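Local coordinates for putative aminooxidase (Propionibacterium acnes, PDB 2BA9), which is a polyunsaturated fatty acid isomerase that produces conjugated linoleic acid and binds FAD, at residues 271-283 with 369-381. Residues are numbered along the deposited sequence; the frame is centred on the assembly and turned at random.
With FAD (flavin-adenine dinucleotide), chain D.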
loop_
_atom_site.group_PDB
_atom_site.type_symbol
_atom_site.label_atom_id
_atom_site.label_comp_id
_atom_site.label_asym_id
_atom_site.label_seq_id
_atom_site.Cartn_x
_atom_site.Cartn_y
_atom_site.Cartn_z
ATOM N N GLU A 271 -17.290 -14.730 7.617
ATOM C CA GLU A 271 -17.951 -13.567 8.237
ATOM C C GLU A 271 -17.100 -12.308 8.270
ATOM O O GLU A 271 -17.583 -11.225 7.955
ATOM C CB GLU A 271 -18.383 -13.880 9.674
ATOM C CG GLU A 271 -19.296 -12.806 10.261
ATOM C CD GLU A 271 -19.567 -12.998 11.731
ATOM O OE1 GLU A 271 -19.201 -14.069 12.271
ATOM O OE2 GLU A 271 -20.138 -12.064 12.345
ATOM N N TYR A 272 -15.843 -12.454 8.676
ATOM C CA TYR A 272 -14.961 -11.296 8.843
ATOM C C TYR A 272 -14.220 -10.904 7.574
ATOM O O TYR A 272 -14.138 -9.717 7.253
ATOM C CB TYR A 272 -14.021 -11.497 10.044
ATOM C CG TYR A 272 -14.787 -11.242 11.326
ATOM C CD1 TYR A 272 -15.676 -12.185 11.820
ATOM C CD2 TYR A 272 -14.695 -10.019 11.984
ATOM C CE1 TYR A 272 -16.420 -11.938 12.977
ATOM C CE2 TYR A 272 -15.429 -9.759 13.123
ATOM C CZ TYR A 272 -16.292 -10.719 13.616
ATOM O OH TYR A 272 -17.028 -10.467 14.748
ATOM N N PHE A 273 -13.726 -11.876 6.819
ATOM C CA PHE A 273 -13.019 -11.530 5.583
ATOM C C PHE A 273 -13.969 -10.936 4.515
ATOM O O PHE A 273 -13.533 -10.157 3.656
ATOM C CB PHE A 273 -12.214 -12.715 5.042
ATOM C CG PHE A 273 -11.172 -13.251 6.008
ATOM C CD1 PHE A 273 -10.751 -12.519 7.121
ATOM C CD2 PHE A 273 -10.582 -14.481 5.781
ATOM C CE1 PHE A 273 -9.790 -13.035 7.991
ATOM C CE2 PHE A 273 -9.614 -14.984 6.640
ATOM C CZ PHE A 273 -9.225 -14.267 7.748
ATOM N N SER A 274 -15.252 -11.286 4.597
ATOM C CA SER A 274 -16.292 -10.703 3.736
ATOM C C SER A 274 -16.512 -9.221 3.971
ATOM O O SER A 274 -17.141 -8.571 3.141
ATOM C CB SER A 274 -17.648 -11.391 3.942
ATOM O OG SER A 274 -17.612 -12.754 3.572
ATOM N N LYS A 275 -16.040 -8.689 5.103
ATOM C CA LYS A 275 -16.193 -7.264 5.408
ATOM C C LYS A 275 -15.090 -6.388 4.807
ATOM O O LYS A 275 -15.187 -5.150 4.850
ATOM C CB LYS A 275 -16.196 -7.033 6.914
ATOM C CG LYS A 275 -17.313 -7.721 7.680
ATOM C CD LYS A 275 -17.055 -7.614 9.183
ATOM C CE LYS A 275 -17.996 -8.462 9.999
ATOM N NZ LYS A 275 -19.383 -7.982 9.924
ATOM N N ILE A 276 -14.041 -7.028 4.291
ATOM C CA ILE A 276 -12.898 -6.328 3.713
ATOM C C ILE A 276 -13.368 -5.549 2.489
ATOM O O ILE A 276 -14.074 -6.090 1.641
ATOM C CB ILE A 276 -11.770 -7.297 3.273
ATOM C CG1 ILE A 276 -11.187 -8.048 4.487
ATOM C CG2 ILE A 276 -10.642 -6.540 2.551
ATOM C CD1 ILE A 276 -10.270 -9.195 4.109
ATOM N N ILE A 277 -12.975 -4.285 2.425
ATOM C CA ILE A 277 -13.213 -3.435 1.258
ATOM C C ILE A 277 -11.871 -2.999 0.687
ATOM O O ILE A 277 -10.882 -2.878 1.417
ATOM C CB ILE A 277 -14.118 -2.216 1.597
ATOM C CG1 ILE A 277 -13.691 -1.504 2.881
ATOM C CG2 ILE A 277 -15.557 -2.658 1.792
ATOM C CD1 ILE A 277 -14.539 -0.246 3.200
ATOM N N HIS A 278 -11.823 -2.787 -0.626
ATOM C CA HIS A 278 -10.579 -2.393 -1.277
ATOM C C HIS A 278 -10.796 -1.218 -2.226
ATOM O O HIS A 278 -11.941 -0.852 -2.559
ATOM C CB HIS A 278 -9.941 -3.587 -2.004
ATOM C CG HIS A 278 -10.624 -3.965 -3.282
ATOM N ND1 HIS A 278 -11.735 -4.779 -3.319
ATOM C CD2 HIS A 278 -10.345 -3.655 -4.570
ATOM C CE1 HIS A 278 -12.118 -4.942 -4.573
ATOM N NE2 HIS A 278 -11.285 -4.278 -5.353
ATOM N N GLN A 279 -9.681 -0.618 -2.623
ATOM C CA GLN A 279 -9.677 0.504 -3.537
ATOM C C GLN A 279 -9.354 0.024 -4.938
ATOM O O GLN A 279 -8.499 -0.845 -5.145
ATOM C CB GLN A 279 -8.651 1.557 -3.107
ATOM C CG GLN A 279 -8.850 2.062 -1.700
ATOM C CD GLN A 279 -10.107 2.877 -1.558
ATOM O OE1 GLN A 279 -11.152 2.367 -1.148
ATOM N NE2 GLN A 279 -10.018 4.158 -1.887
ATOM N N GLN A 280 -10.057 0.604 -5.902
ATOM C CA GLN A 280 -9.752 0.418 -7.315
ATOM C C GLN A 280 -8.888 1.591 -7.833
ATOM O O GLN A 280 -9.419 2.611 -8.309
ATOM C CB GLN A 280 -11.061 0.305 -8.098
ATOM C CG GLN A 280 -11.925 -0.903 -7.721
ATOM C CD GLN A 280 -13.211 -0.964 -8.525
ATOM O OE1 GLN A 280 -13.200 -0.852 -9.757
ATOM N NE2 GLN A 280 -14.329 -1.142 -7.837
ATOM N N TYR A 281 -7.565 1.411 -7.762
ATOM C CA TYR A 281 -6.569 2.458 -8.063
ATOM C C TYR A 281 -5.909 2.213 -9.418
ATOM O O TYR A 281 -5.225 1.193 -9.610
ATOM C CB TYR A 281 -5.505 2.443 -6.956
ATOM C CG TYR A 281 -4.542 3.615 -6.866
ATOM C CD1 TYR A 281 -4.927 4.912 -7.223
ATOM C CD2 TYR A 281 -3.260 3.432 -6.334
ATOM C CE1 TYR A 281 -4.039 5.994 -7.090
ATOM C CE2 TYR A 281 -2.374 4.487 -6.200
ATOM C CZ TYR A 281 -2.765 5.777 -6.581
ATOM O OH TYR A 281 -1.895 6.843 -6.422
ATOM N N MET A 282 -6.124 3.141 -10.359
ATOM C CA MET A 282 -5.728 2.940 -11.753
ATOM C C MET A 282 -4.559 3.817 -12.150
ATOM O O MET A 282 -4.573 5.035 -11.983
ATOM C CB MET A 282 -6.899 3.191 -12.700
ATOM C CG MET A 282 -6.582 2.889 -14.154
ATOM S SD MET A 282 -8.046 2.648 -15.181
ATOM C CE MET A 282 -8.162 4.229 -16.003
ATOM N N VAL A 283 -3.547 3.166 -12.699
ATOM C CA VAL A 283 -2.347 3.827 -13.176
ATOM C C VAL A 283 -2.319 3.668 -14.682
ATOM O O VAL A 283 -2.610 2.596 -15.204
ATOM C CB VAL A 283 -1.083 3.201 -12.573
ATOM C CG1 VAL A 283 0.180 3.943 -13.034
ATOM C CG2 VAL A 283 -1.193 3.168 -11.049
ATOM N N TYR A 369 -5.647 -4.039 -7.159
ATOM C CA TYR A 369 -6.315 -4.365 -5.904
ATOM C C TYR A 369 -5.488 -3.660 -4.844
ATOM O O TYR A 369 -4.317 -4.010 -4.589
ATOM C CB TYR A 369 -6.343 -5.864 -5.658
ATOM C CG TYR A 369 -6.900 -6.271 -4.320
ATOM C CD1 TYR A 369 -8.252 -6.560 -4.157
ATOM C CD2 TYR A 369 -6.067 -6.395 -3.206
ATOM C CE1 TYR A 369 -8.759 -6.971 -2.913
ATOM C CE2 TYR A 369 -6.565 -6.790 -1.971
ATOM C CZ TYR A 369 -7.903 -7.065 -1.833
ATOM O OH TYR A 369 -8.376 -7.454 -0.607
ATOM N N TYR A 370 -6.101 -2.651 -4.245
ATOM C CA TYR A 370 -5.369 -1.666 -3.490
ATOM C C TYR A 370 -6.019 -1.452 -2.142
ATOM O O TYR A 370 -7.244 -1.540 -1.999
ATOM C CB TYR A 370 -5.340 -0.350 -4.267
ATOM C CG TYR A 370 -4.203 0.569 -3.871
ATOM C CD1 TYR A 370 -2.891 0.241 -4.173
ATOM C CD2 TYR A 370 -4.444 1.763 -3.207
ATOM C CE1 TYR A 370 -1.842 1.070 -3.812
ATOM C CE2 TYR A 370 -3.394 2.608 -2.843
ATOM C CZ TYR A 370 -2.093 2.248 -3.156
ATOM O OH TYR A 370 -1.054 3.055 -2.817
ATOM N N PHE A 371 -5.165 -1.170 -1.169
ATOM C CA PHE A 371 -5.553 -0.799 0.182
ATOM C C PHE A 371 -6.738 -1.566 0.751
ATOM O O PHE A 371 -7.792 -0.979 0.981
ATOM C CB PHE A 371 -5.808 0.720 0.261
ATOM C CG PHE A 371 -6.089 1.222 1.667
ATOM C CD1 PHE A 371 -5.393 0.713 2.769
ATOM C CD2 PHE A 371 -7.048 2.191 1.885
ATOM C CE1 PHE A 371 -5.629 1.185 4.060
ATOM C CE2 PHE A 371 -7.317 2.656 3.183
ATOM C CZ PHE A 371 -6.595 2.152 4.272
ATOM N N PRO A 372 -6.567 -2.881 0.999
ATOM C CA PRO A 372 -7.638 -3.554 1.719
ATOM C C PRO A 372 -7.751 -2.976 3.117
ATOM O O PRO A 372 -6.741 -2.742 3.787
ATOM C CB PRO A 372 -7.173 -5.017 1.784
ATOM C CG PRO A 372 -5.662 -4.936 1.636
ATOM C CD PRO A 372 -5.455 -3.795 0.677
ATOM N N HIS A 373 -8.976 -2.745 3.550
ATOM C CA HIS A 373 -9.232 -2.217 4.874
ATOM C C HIS A 373 -10.684 -2.509 5.264
ATOM O O HIS A 373 -11.440 -3.089 4.477
ATOM C CB HIS A 373 -8.932 -0.719 4.915
ATOM C CG HIS A 373 -9.796 0.108 4.022
ATOM N ND1 HIS A 373 -9.606 0.179 2.655
ATOM C CD2 HIS A 373 -10.821 0.943 4.303
ATOM C CE1 HIS A 373 -10.492 1.006 2.133
ATOM N NE2 HIS A 373 -11.243 1.483 3.108
ATOM N N VAL A 374 -11.058 -2.103 6.472
ATOM C CA VAL A 374 -12.456 -2.215 6.922
ATOM C C VAL A 374 -13.009 -0.831 7.288
ATOM O O VAL A 374 -12.257 0.147 7.422
ATOM C CB VAL A 374 -12.649 -3.242 8.068
ATOM C CG1 VAL A 374 -12.290 -4.658 7.580
ATOM C CG2 VAL A 374 -11.840 -2.859 9.324
ATOM N N SER A 375 -14.333 -0.765 7.393
ATOM C CA SER A 375 -15.034 0.474 7.633
ATOM C C SER A 375 -14.837 0.896 9.077
ATOM O O SER A 375 -14.475 0.079 9.944
ATOM C CB SER A 375 -16.534 0.303 7.343
ATOM O OG SER A 375 -17.100 -0.690 8.194
ATOM N N SER A 376 -15.082 2.175 9.340
ATOM C CA SER A 376 -15.020 2.681 10.705
ATOM C C SER A 376 -15.896 1.852 11.664
ATOM O O SER A 376 -15.445 1.458 12.742
ATOM C CB SER A 376 -15.421 4.155 10.742
ATOM O OG SER A 376 -15.318 4.663 12.064
ATOM N N GLU A 377 -17.127 1.565 11.248
ATOM C CA GLU A 377 -18.052 0.730 12.035
ATOM C C GLU A 377 -17.496 -0.674 12.339
ATOM O O GLU A 377 -17.534 -1.156 13.477
ATOM C CB GLU A 377 -19.375 0.574 11.278
ATOM C CG GLU A 377 -20.362 -0.370 11.947
ATOM C CD GLU A 377 -21.641 -0.541 11.155
ATOM O OE1 GLU A 377 -22.713 -0.248 11.727
ATOM O OE2 GLU A 377 -21.562 -0.959 9.968
ATOM N N ASP A 378 -17.011 -1.333 11.292
ATOM C CA ASP A 378 -16.428 -2.657 11.417
ATOM C C ASP A 378 -15.148 -2.580 12.272
ATOM O O ASP A 378 -14.923 -3.417 13.127
ATOM C CB ASP A 378 -16.191 -3.271 10.027
ATOM C CG ASP A 378 -17.495 -3.677 9.323
ATOM O OD1 ASP A 378 -18.553 -3.789 9.989
ATOM O OD2 ASP A 378 -17.469 -3.903 8.091
ATOM N N TYR A 379 -14.344 -1.548 12.080
ATOM C CA TYR A 379 -13.164 -1.342 12.927
ATOM C C TYR A 379 -13.590 -1.228 14.413
ATOM O O TYR A 379 -13.032 -1.912 15.276
ATOM C CB TYR A 379 -12.348 -0.121 12.448
ATOM C CG TYR A 379 -10.898 -0.106 12.919
ATOM C CD1 TYR A 379 -9.837 -0.224 12.005
ATOM C CD2 TYR A 379 -10.584 0.026 14.274
ATOM C CE1 TYR A 379 -8.498 -0.212 12.445
ATOM C CE2 TYR A 379 -9.267 0.032 14.714
ATOM C CZ TYR A 379 -8.235 -0.087 13.817
ATOM O OH TYR A 379 -6.950 -0.080 14.317
ATOM N N LYS A 380 -14.612 -0.401 14.669
ATOM C CA LYS A 380 -15.136 -0.114 16.004
ATOM C C LYS A 380 -15.724 -1.371 16.617
ATOM O O LYS A 380 -15.615 -1.575 17.820
ATOM C CB LYS A 380 -16.247 0.958 15.958
ATOM C CG LYS A 380 -15.788 2.410 15.886
ATOM C CD LYS A 380 -16.985 3.342 15.872
ATOM C CE LYS A 380 -16.649 4.729 15.336
ATOM N NZ LYS A 380 -17.902 5.568 15.337
ATOM N N ALA A 381 -16.354 -2.196 15.777
ATOM C CA ALA A 381 -17.014 -3.417 16.220
ATOM C C ALA A 381 -16.007 -4.489 16.641
ATOM O O ALA A 381 -16.398 -5.535 17.151
ATOM C CB ALA A 381 -17.944 -3.950 15.119
HETATM P PA FAD D . 1.137 -7.124 -3.021
HETATM O O1A FAD D . 2.213 -6.114 -3.293
HETATM O O2A FAD D . -0.199 -6.893 -3.696
HETATM O O5B FAD D . 1.649 -8.558 -3.515
HETATM C C5B FAD D . 0.801 -9.661 -3.297
HETATM C C4B FAD D . 1.329 -10.876 -4.030
HETATM O O4B FAD D . 0.482 -11.975 -3.763
HETATM C C3B FAD D . 1.381 -10.653 -5.543
HETATM O O3B FAD D . 2.671 -10.948 -6.029
HETATM C C2B FAD D . 0.311 -11.578 -6.075
HETATM O O2B FAD D . 0.556 -12.003 -7.416
HETATM C C1B FAD D . 0.264 -12.656 -4.977
HETATM N N9A FAD D . -1.030 -13.361 -5.007
HETATM C C8A FAD D . -2.291 -12.806 -4.956
HETATM N N7A FAD D . -3.213 -13.806 -5.036
HETATM C C5A FAD D . -2.553 -14.993 -5.136
HETATM C C6A FAD D . -2.981 -16.330 -5.261
HETATM N N6A FAD D . -4.267 -16.655 -4.910
HETATM N N1A FAD D . -2.022 -17.336 -5.314
HETATM C C2A FAD D . -0.666 -17.042 -5.308
HETATM N N3A FAD D . -0.258 -15.720 -5.189
HETATM C C4A FAD D . -1.175 -14.715 -5.125
HETATM N N1 FAD D . 3.938 1.634 -0.990
HETATM C C2 FAD D . 4.806 2.450 -0.292
HETATM O O2 FAD D . 5.366 2.027 0.718
HETATM N N3 FAD D . 5.017 3.747 -0.716
HETATM C C4 FAD D . 4.389 4.219 -1.850
HETATM O O4 FAD D . 4.617 5.384 -2.213
HETATM C C4X FAD D . 3.521 3.389 -2.567
HETATM N N5 FAD D . 2.856 3.835 -3.696
HETATM C C5X FAD D . 2.127 2.977 -4.498
HETATM C C6 FAD D . 1.588 3.420 -5.703
HETATM C C7 FAD D . 0.889 2.534 -6.519
HETATM C C7M FAD D . 0.335 3.043 -7.820
HETATM C C8 FAD D . 0.721 1.210 -6.122
HETATM C C8M FAD D . -0.026 0.218 -6.962
HETATM C C9 FAD D . 1.259 0.778 -4.913
HETATM C C9A FAD D . 1.959 1.654 -4.082
HETATM N N10 FAD D . 2.493 1.246 -2.846
HETATM C C10 FAD D . 3.320 2.082 -2.132
HETATM C "C1'" FAD D . 1.929 0.073 -2.117
HETATM C "C2'" FAD D . 2.863 -1.130 -2.160
HETATM O "O2'" FAD D . 3.334 -1.393 -3.477
HETATM C "C3'" FAD D . 2.099 -2.320 -1.601
HETATM O "O3'" FAD D . 1.521 -1.962 -0.343
HETATM C "C4'" FAD D . 3.005 -3.532 -1.463
HETATM O "O4'" FAD D . 3.361 -4.059 -2.736
HETATM C "C5'" FAD D . 2.294 -4.569 -0.604
HETATM O "O5'" FAD D . 2.947 -5.803 -0.701
HETATM P P FAD D . 2.141 -7.172 -0.380
HETATM O O1P FAD D . 3.033 -8.378 -0.612
HETATM O O2P FAD D . 1.645 -7.091 1.022
HETATM O O3P FAD D . 0.931 -7.243 -1.433
HETATM O O HOH W 1 -15.903 -2.906 6.313
HETATM O O HOH W 2 -18.496 -6.158 12.109
#
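Tyr370 and Tyr281 run alongside each other, and both rings touch the flavin. Tyr370 CB sits 3.3 Å from Gln279 O and also near Tyr281 CB. CG is anti to the backbone N (chi1 -158°), and from there the ring runs beside Tyr281. Tyr281 CD2 lies over the centre of the Tyr370 ring, 3.4 Å above the plane; the two rings are oblique, at 45°. At the ring edge, Tyr370 CE1 meets FAD C9 at 3.3 Å. The tip, Tyr370 OH, lies 3.6 Å from FAD C9A and is hydrogen-bonded to Phe168 O.

The backbones form an antiparallel pair at the edge of a mixed sheet. Ile277 and His373 exchange two nearly straight bonds. Gln279 N donates to Tyr370 O at 2.7 Å, while the return bond is weak. A beta bulge shifts the register between these pairs. His373 ND1 donates to Phe371 O at 2.7 Å, which fixes its ring while Ile277 CG1 covers one face. His278 makes an offset stack on Tyr369. Farther on, one water joins Lys275 O, Ser375 N and Asp378 OD2. The contact thus grades from a water-bridged polar end to two tyrosine rings packed on the flavin by van der Waals contacts.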